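Local atomic coordinates of early 35 kDa protein (Autographa californica nucleopolyhedrovirus, PDB entry 1P35), a protein that inhibits caspases to block the apoptosis with which infected insect host cells respond, and also suppresses the host's antiviral RNA interference. Residues L38-I52 and Y147-E159. Sequence-based numbering, arbitrary orientation.
Sequences LTKPVLMMFNISGPI and YYVAVCVLKPGFE
The Tyr148 ring lies on Gly50 and Pro51, in the loop that follows strand 42-48, and its side chain can be followed outward from the backbone. Tyr148 CB meets Gly50 O and, at 3.8 Å, Ile48 CG1, the side chains of Ile48 and Tyr148 crossing at about a right angle. With CG turned beside the backbone N (chi1 -72°), one face of the ring covers Gly50 C and Pro51, with Pro51 N above its centre. CG lies by Gly50 C, CD1 of Tyr148 meets Gly50 CA at 3.5 Å, CD2 lies by Pro51 CA and CE2 by Pro51 CB; CE1 and CZ carry Pro51 CD, a CH-pi contact 3.7 Å from that carbon to the Tyr148 ring centroid. Tyr148 OH, the last atom, is still 3.9 Å from Pro51 CD. Behind this ring the antiparallel ladder runs from Ile48-Tyr148 to Val42-Leu154, hydrogen-bonded and non-hydrogen-bonded pairs alternating. Tyr148 O is gripped from opposite faces of its carbonyl plane, by Ile48 N and, 3.1 Å away and nearly straight at 163°, by Asn47 ND2. Further along, Ala150 CB sits over one face of the Phe46 ring, 4.0 Å from its centroid, while Cys152 SG approaches obliquely, 3.8 Å from Phe46 CE2. At the far end Pro41 CB presses tightly on Val153 CG1 (3.4 Å), and Pro156, in the type I turn Lys155-Phe158, lies alongside Pro41. Strand 42-48 runs between 148-154 and the short strand 2-4; 98-106 pairs with the other edge of 148-154. Asn47 ND2 also donates to Leu140 O, at the end of helix 137-140, and Tyr29 of strand 24-33 stacks on Phe46.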
ATOM      1  N   LEU A  38     -23.780  12.329 -13.857  1.00 84.41           N
ATOM      2  CA  LEU A  38     -23.253  13.687 -13.725  1.00 80.94           C
ATOM      3  C   LEU A  38     -22.689  14.360 -14.969  1.00 77.77           C
ATOM      4  O   LEU A  38     -21.627  13.992 -15.479  1.00 75.33           O
ATOM      5  CB  LEU A  38     -22.201  13.727 -12.615  1.00 87.06           C
ATOM      6  CG  LEU A  38     -22.665  13.268 -11.234  1.00 79.43           C
ATOM      7  CD1 LEU A  38     -21.483  13.319 -10.273  1.00 66.97           C
ATOM      8  CD2 LEU A  38     -23.821  14.133 -10.761  1.00 59.61           C
ATOM      9  N   THR A  39     -23.413  15.369 -15.439  1.00 71.68           N
ATOM     10  CA  THR A  39     -22.992  16.143 -16.605  1.00 69.49           C
ATOM     11  C   THR A  39     -22.406  17.492 -16.143  1.00 62.70           C
ATOM     12  O   THR A  39     -21.697  18.155 -16.895  1.00 63.88           O
ATOM     13  CB  THR A  39     -24.182  16.365 -17.566  1.00 49.38           C
ATOM     14  OG1 THR A  39     -25.225  17.051 -16.871  1.00 52.98           O
ATOM     15  CG2 THR A  39     -24.724  15.024 -18.048  1.00 49.51           C
ATOM     16  N   LYS A  40     -22.695  17.880 -14.905  1.00 60.81           N
ATOM     17  CA  LYS A  40     -22.163  19.133 -14.327  1.00 57.29           C
ATOM     18  C   LYS A  40     -21.216  18.844 -13.157  1.00 50.75           C
ATOM     19  O   LYS A  40     -21.181  17.738 -12.638  1.00 46.25           O
ATOM     20  CB  LYS A  40     -23.315  20.035 -13.887  1.00 46.98           C
ATOM     21  CG  LYS A  40     -24.135  20.463 -15.104  1.00 52.90           C
ATOM     22  CD  LYS A  40     -25.408  21.200 -14.744  1.00 51.66           C
ATOM     23  CE  LYS A  40     -26.128  21.664 -16.021  1.00 44.66           C
ATOM     24  NZ  LYS A  40     -27.366  22.405 -15.639  1.00 67.28           N
ATOM     25  N   PRO A  41     -20.404  19.825 -12.752  1.00 50.47           N
ATOM     26  CA  PRO A  41     -19.504  19.529 -11.637  1.00 45.62           C
ATOM     27  C   PRO A  41     -20.163  19.352 -10.254  1.00 54.21           C
ATOM     28  O   PRO A  41     -21.332  19.740 -10.004  1.00 33.86           O
ATOM     29  CB  PRO A  41     -18.542  20.714 -11.653  1.00 45.67           C
ATOM     30  CG  PRO A  41     -18.732  21.311 -13.123  1.00 49.57           C
ATOM     31  CD  PRO A  41     -20.199  21.207 -13.228  1.00 39.01           C
ATOM     32  N   VAL A  42     -19.389  18.723  -9.377  1.00 40.69           N
ATOM     33  CA  VAL A  42     -19.765  18.509  -7.996  1.00 36.08           C
ATOM     34  C   VAL A  42     -19.122  19.730  -7.308  1.00 38.63           C
ATOM     35  O   VAL A  42     -17.944  20.033  -7.543  1.00 31.52           O
ATOM     36  CB  VAL A  42     -19.101  17.209  -7.429  1.00 33.36           C
ATOM     37  CG1 VAL A  42     -19.355  17.095  -5.934  1.00 23.72           C
ATOM     38  CG2 VAL A  42     -19.615  15.983  -8.168  1.00 30.56           C
ATOM     39  N   LEU A  43     -19.902  20.446  -6.512  1.00 40.76           N
ATOM     40  CA  LEU A  43     -19.394  21.585  -5.753  1.00 40.75           C
ATOM     41  C   LEU A  43     -19.393  21.136  -4.275  1.00 39.04           C
ATOM     42  O   LEU A  43     -20.455  20.943  -3.676  1.00 40.32           O
ATOM     43  CB  LEU A  43     -20.316  22.802  -5.905  1.00 39.86           C
ATOM     44  CG  LEU A  43     -20.794  23.075  -7.339  1.00 46.38           C
ATOM     45  CD1 LEU A  43     -21.498  24.420  -7.453  1.00 29.69           C
ATOM     46  CD2 LEU A  43     -19.584  23.027  -8.270  1.00 28.61           C
ATOM     47  N   MET A  44     -18.212  20.890  -3.723  1.00 35.27           N
ATOM     48  CA  MET A  44     -18.124  20.508  -2.327  1.00 26.03           C
ATOM     49  C   MET A  44     -17.607  21.728  -1.564  1.00 23.72           C
ATOM     50  O   MET A  44     -16.612  22.318  -1.944  1.00 28.99           O
ATOM     51  CB  MET A  44     -17.172  19.332  -2.138  1.00 30.39           C
ATOM     52  CG  MET A  44     -16.918  19.020  -0.661  1.00 35.76           C
ATOM     53  SD  MET A  44     -15.999  17.498  -0.285  1.00 30.15           S
ATOM     54  CE  MET A  44     -14.336  17.838  -0.946  1.00 31.86           C
ATOM     55  N   MET A  45     -18.279  22.123  -0.507  1.00 26.21           N
ATOM     56  CA  MET A  45     -17.818  23.303   0.209  1.00 18.05           C
ATOM     57  C   MET A  45     -17.768  23.060   1.663  1.00 28.39           C
ATOM     58  O   MET A  45     -18.492  22.212   2.169  1.00 33.46           O
ATOM     59  CB  MET A  45     -18.745  24.473  -0.070  1.00 35.94           C
ATOM     60  CG  MET A  45     -19.083  24.663  -1.574  1.00 28.62           C
ATOM     61  SD  MET A  45     -19.698  26.331  -1.765  1.00 40.89           S
ATOM     62  CE  MET A  45     -20.643  26.128  -3.342  1.00 19.07           C
ATOM     63  N   PHE A  46     -16.903  23.771   2.369  1.00 26.30           N
ATOM     64  CA  PHE A  46     -16.893  23.544   3.801  1.00 28.57           C
ATOM     65  C   PHE A  46     -16.126  24.652   4.485  1.00 32.81           C
ATOM     66  O   PHE A  46     -15.303  25.372   3.872  1.00 27.44           O
ATOM     67  CB  PHE A  46     -16.311  22.138   4.111  1.00 22.79           C
ATOM     68  CG  PHE A  46     -14.891  21.902   3.570  1.00 33.57           C
ATOM     69  CD1 PHE A  46     -13.770  22.422   4.240  1.00 33.45           C
ATOM     70  CD2 PHE A  46     -14.682  21.138   2.401  1.00 20.01           C
ATOM     71  CE1 PHE A  46     -12.464  22.190   3.779  1.00 28.69           C
ATOM     72  CE2 PHE A  46     -13.377  20.896   1.915  1.00 19.67           C
ATOM     73  CZ  PHE A  46     -12.257  21.425   2.614  1.00 35.38           C
ATOM     74  N   ASN A  47     -16.403  24.791   5.764  1.00 28.61           N
ATOM     75  CA  ASN A  47     -15.770  25.813   6.561  1.00 34.94           C
ATOM     76  C   ASN A  47     -14.327  25.498   6.949  1.00 31.75           C
ATOM     77  O   ASN A  47     -13.962  24.324   7.154  1.00 23.46           O
ATOM     78  CB  ASN A  47     -16.604  26.049   7.831  1.00 39.95           C
ATOM     79  CG  ASN A  47     -17.910  26.778   7.561  1.00 28.26           C
ATOM     80  OD1 ASN A  47     -18.961  26.461   8.148  1.00 34.46           O
ATOM     81  ND2 ASN A  47     -17.848  27.782   6.702  1.00 27.86           N
ATOM     82  N   ILE A  48     -13.516  26.554   6.999  1.00 31.22           N
ATOM     83  CA  ILE A  48     -12.133  26.481   7.450  1.00 34.74           C
ATOM     84  C   ILE A  48     -11.924  27.735   8.330  1.00 34.89           C
ATOM     85  O   ILE A  48     -12.682  28.698   8.224  1.00 24.12           O
ATOM     86  CB  ILE A  48     -11.104  26.379   6.263  1.00 42.15           C
ATOM     87  CG1 ILE A  48     -11.299  27.516   5.266  1.00 30.65           C
ATOM     88  CG2 ILE A  48     -11.215  24.987   5.582  1.00 27.89           C
ATOM     89  CD1 ILE A  48     -10.320  27.452   4.105  1.00 33.83           C
ATOM     90  N   SER A  49     -10.931  27.724   9.214  1.00 26.75           N
ATOM     91  CA  SER A  49     -10.733  28.860  10.117  1.00 28.73           C
ATOM     92  C   SER A  49      -9.974  30.089   9.531  1.00 33.93           C
ATOM     93  O   SER A  49      -9.785  31.078  10.211  1.00 47.22           O
ATOM     94  CB  SER A  49     -10.030  28.374  11.378  1.00 37.16           C
ATOM     95  OG  SER A  49      -8.776  27.803  11.051  1.00 34.00           O
ATOM     96  N   GLY A  50      -9.557  30.022   8.270  1.00 27.69           N
ATOM     97  CA  GLY A  50      -8.856  31.151   7.683  1.00 28.23           C
ATOM     98  C   GLY A  50      -8.703  31.122   6.164  1.00 40.36           C
ATOM     99  O   GLY A  50      -8.949  30.105   5.529  1.00 43.92           O
ATOM    100  N   PRO A  51      -8.225  32.223   5.569  1.00 36.14           N
ATOM    101  CA  PRO A  51      -8.082  32.264   4.121  1.00 35.92           C
ATOM    102  C   PRO A  51      -7.076  31.299   3.557  1.00 39.68           C
ATOM    103  O   PRO A  51      -6.018  31.086   4.136  1.00 38.87           O
ATOM    104  CB  PRO A  51      -7.705  33.721   3.861  1.00 26.66           C
ATOM    105  CG  PRO A  51      -6.783  34.038   5.172  1.00 29.05           C
ATOM    106  CD  PRO A  51      -7.772  33.494   6.189  1.00 40.46           C
ATOM    107  N   ILE A  52      -7.436  30.717   2.415  1.00 29.85           N
ATOM    108  CA  ILE A  52      -6.557  29.804   1.713  1.00 39.76           C
ATOM    109  C   ILE A  52      -5.422  30.611   1.093  1.00 43.24           C
ATOM    110  O   ILE A  52      -5.610  31.737   0.645  1.00 42.69           O
ATOM    111  CB  ILE A  52      -7.305  29.040   0.609  1.00 33.36           C
ATOM    112  CG1 ILE A  52      -8.233  27.998   1.280  1.00 45.82           C
ATOM    113  CG2 ILE A  52      -6.329  28.441  -0.362  1.00 23.00           C
ATOM    114  CD1 ILE A  52      -9.061  27.178   0.315  1.00 33.85           C
ATOM    115  N   TYR A 147     -15.492  32.699   9.944  1.00 71.16           N
ATOM    116  CA  TYR A 147     -14.745  31.584   9.344  1.00 55.68           C
ATOM    117  C   TYR A 147     -14.765  31.728   7.818  1.00 46.29           C
ATOM    118  O   TYR A 147     -15.541  32.518   7.284  1.00 43.45           O
ATOM    119  CB  TYR A 147     -15.420  30.255   9.707  1.00 46.71           C
ATOM    120  CG  TYR A 147     -15.593  30.021  11.191  1.00 69.79           C
ATOM    121  CD1 TYR A 147     -14.736  30.616  12.120  1.00 63.70           C
ATOM    122  CD2 TYR A 147     -16.599  29.176  11.667  1.00 77.02           C
ATOM    123  CE1 TYR A 147     -14.873  30.380  13.477  1.00 78.07           C
ATOM    124  CE2 TYR A 147     -16.751  28.930  13.030  1.00 92.48           C
ATOM    125  CZ  TYR A 147     -15.882  29.535  13.930  1.00 90.62           C
ATOM    126  OH  TYR A 147     -16.013  29.297  15.284  1.00 95.51           O
ATOM    127  N   TYR A 148     -13.927  30.964   7.121  1.00 33.25           N
ATOM    128  CA  TYR A 148     -13.923  31.016   5.654  1.00 39.57           C
ATOM    129  C   TYR A 148     -14.599  29.810   5.016  1.00 29.89           C
ATOM    130  O   TYR A 148     -15.090  28.920   5.718  1.00 35.68           O
ATOM    131  CB  TYR A 148     -12.497  31.159   5.117  1.00 36.20           C
ATOM    132  CG  TYR A 148     -11.908  32.533   5.361  1.00 35.34           C
ATOM    133  CD1 TYR A 148     -11.633  32.969   6.665  1.00 42.85           C
ATOM    134  CD2 TYR A 148     -11.668  33.407   4.305  1.00 33.31           C
ATOM    135  CE1 TYR A 148     -11.141  34.232   6.914  1.00 40.83           C
ATOM    136  CE2 TYR A 148     -11.175  34.687   4.543  1.00 41.57           C
ATOM    137  CZ  TYR A 148     -10.917  35.091   5.864  1.00 35.11           C
ATOM    138  OH  TYR A 148     -10.459  36.343   6.136  1.00 54.37           O
ATOM    139  N   VAL A 149     -14.607  29.769   3.688  1.00 33.45           N
ATOM    140  CA  VAL A 149     -15.249  28.660   2.985  1.00 32.56           C
ATOM    141  C   VAL A 149     -14.416  28.155   1.824  1.00 36.93           C
ATOM    142  O   VAL A 149     -14.097  28.925   0.915  1.00 34.51           O
ATOM    143  CB  VAL A 149     -16.617  29.050   2.392  1.00 29.94           C
ATOM    144  CG1 VAL A 149     -17.176  27.863   1.599  1.00 26.90           C
ATOM    145  CG2 VAL A 149     -17.609  29.471   3.495  1.00 28.69           C
ATOM    146  N   ALA A 150     -14.059  26.873   1.860  1.00 39.70           N
ATOM    147  CA  ALA A 150     -13.282  26.269   0.780  1.00 33.10           C
ATOM    148  C   ALA A 150     -14.304  25.788  -0.238  1.00 29.77           C
ATOM    149  O   ALA A 150     -15.237  25.078   0.137  1.00 33.37           O
ATOM    150  CB  ALA A 150     -12.426  25.066   1.312  1.00 26.48           C
ATOM    151  N   VAL A 151     -14.125  26.164  -1.516  1.00 29.56           N
ATOM    152  CA  VAL A 151     -15.073  25.780  -2.581  1.00 26.73           C
ATOM    153  C   VAL A 151     -14.309  24.808  -3.471  1.00 36.46           C
ATOM    154  O   VAL A 151     -13.319  25.178  -4.100  1.00 36.39           O
ATOM    155  CB  VAL A 151     -15.498  27.027  -3.386  1.00 36.99           C
ATOM    156  CG1 VAL A 151     -16.435  26.627  -4.512  1.00 36.95           C
ATOM    157  CG2 VAL A 151     -16.138  28.091  -2.437  1.00 23.63           C
ATOM    158  N   CYS A 152     -14.749  23.559  -3.495  1.00 29.78           N
ATOM    159  CA  CYS A 152     -14.046  22.520  -4.235  1.00 32.11           C
ATOM    160  C   CYS A 152     -14.837  22.023  -5.440  1.00 33.43           C
ATOM    161  O   CYS A 152     -15.954  21.556  -5.276  1.00 27.02           O
ATOM    162  CB  CYS A 152     -13.744  21.421  -3.241  1.00 33.74           C
ATOM    163  SG  CYS A 152     -12.985  22.184  -1.678  1.00 25.22           S
ATOM    164  N   VAL A 153     -14.275  22.138  -6.646  1.00 36.41           N
ATOM    165  CA  VAL A 153     -15.021  21.740  -7.844  1.00 45.08           C
ATOM    166  C   VAL A 153     -14.472  20.464  -8.442  1.00 40.57           C
ATOM    167  O   VAL A 153     -13.276  20.301  -8.565  1.00 31.74           O
ATOM    168  CB  VAL A 153     -15.022  22.820  -8.973  1.00 32.16           C
ATOM    169  CG1 VAL A 153     -15.907  22.334 -10.130  1.00 21.91           C
ATOM    170  CG2 VAL A 153     -15.545  24.177  -8.450  1.00 25.39           C
ATOM    171  N   LEU A 154     -15.362  19.534  -8.768  1.00 36.00           N
ATOM    172  CA  LEU A 154     -14.928  18.290  -9.347  1.00 36.68           C
ATOM    173  C   LEU A 154     -15.509  18.200 -10.741  1.00 49.36           C
ATOM    174  O   LEU A 154     -16.722  18.099 -10.890  1.00 31.28           O
ATOM    175  CB  LEU A 154     -15.415  17.113  -8.499  1.00 31.76           C
ATOM    176  CG  LEU A 154     -14.883  15.738  -8.923  1.00 49.08           C
ATOM    177  CD1 LEU A 154     -13.374  15.771  -8.813  1.00 25.94           C
ATOM    178  CD2 LEU A 154     -15.451  14.611  -8.001  1.00 35.77           C
ATOM    179  N   LYS A 155     -14.643  18.267 -11.756  1.00 55.51           N
ATOM    180  CA  LYS A 155     -15.079  18.155 -13.143  1.00 49.07           C
ATOM    181  C   LYS A 155     -15.809  16.824 -13.252  1.00 50.32           C
ATOM    182  O   LYS A 155     -15.379  15.850 -12.662  1.00 50.43           O
ATOM    183  CB  LYS A 155     -13.865  18.187 -14.089  1.00 52.43           C
ATOM    184  CG  LYS A 155     -13.097  19.530 -14.117  1.00 84.75           C
ATOM    185  CD  LYS A 155     -11.960  19.581 -15.182  1.00 87.21           C
ATOM    186  CE  LYS A 155     -11.292  20.973 -15.254  1.00 90.67           C
ATOM    187  NZ  LYS A 155     -10.240  21.089 -16.321  1.00 86.92           N
ATOM    188  N   PRO A 156     -16.914  16.767 -14.014  1.00 54.79           N
ATOM    189  CA  PRO A 156     -17.807  15.625 -14.284  1.00 62.18           C
ATOM    190  C   PRO A 156     -17.340  14.328 -14.956  1.00 70.93           C
ATOM    191  O   PRO A 156     -17.974  13.266 -14.771  1.00 76.02           O
ATOM    192  CB  PRO A 156     -18.938  16.268 -15.081  1.00 56.67           C
ATOM    193  CG  PRO A 156     -18.211  17.313 -15.841  1.00 47.55           C
ATOM    194  CD  PRO A 156     -17.446  17.954 -14.701  1.00 54.47           C
ATOM    195  N   GLY A 157     -16.275  14.385 -15.749  1.00 44.87           N
ATOM    196  CA  GLY A 157     -15.848  13.153 -16.386  1.00 48.36           C
ATOM    197  C   GLY A 157     -15.059  12.164 -15.534  1.00 57.75           C
ATOM    198  O   GLY A 157     -14.733  11.096 -16.030  1.00 69.81           O
ATOM    199  N   PHE A 158     -14.768  12.492 -14.271  1.00 58.61           N
ATOM    200  CA  PHE A 158     -13.967  11.627 -13.377  1.00 49.86           C
ATOM    201  C   PHE A 158     -14.317  10.139 -13.398  1.00 51.21           C
ATOM    202  O   PHE A 158     -15.452   9.741 -13.679  1.00 50.74           O
ATOM    203  CB  PHE A 158     -14.035  12.150 -11.920  1.00 51.13           C
ATOM    204  CG  PHE A 158     -15.356  11.884 -11.214  1.00 41.17           C
ATOM    205  CD1 PHE A 158     -16.421  12.768 -11.327  1.00 38.80           C
ATOM    206  CD2 PHE A 158     -15.530  10.737 -10.454  1.00 45.98           C
ATOM    207  CE1 PHE A 158     -17.630  12.519 -10.700  1.00 52.53           C
ATOM    208  CE2 PHE A 158     -16.762  10.479  -9.811  1.00 42.07           C
ATOM    209  CZ  PHE A 158     -17.799  11.363  -9.938  1.00 38.97           C
ATOM    210  N   GLU A 159     -13.338   9.306 -13.088  1.00 51.12           N
ATOM    211  CA  GLU A 159     -13.607   7.885 -13.068  1.00 49.81           C
ATOM    212  C   GLU A 159     -14.137   7.402 -11.702  1.00 63.17           C
ATOM    213  O   GLU A 159     -13.516   7.604 -10.643  1.00 73.17           O
ATOM    214  CB  GLU A 159     -12.350   7.121 -13.483  1.00 60.72           C
ATOM    215  CG  GLU A 159     -12.536   6.311 -14.758  1.00 68.52           C
ATOM    216  CD  GLU A 159     -13.624   5.237 -14.615  1.00100.00           C
ATOM    217  OE1 GLU A 159     -14.218   5.114 -13.510  1.00100.00           O
ATOM    218  OE2 GLU A 159     -13.887   4.512 -15.609  1.00100.00           O
TER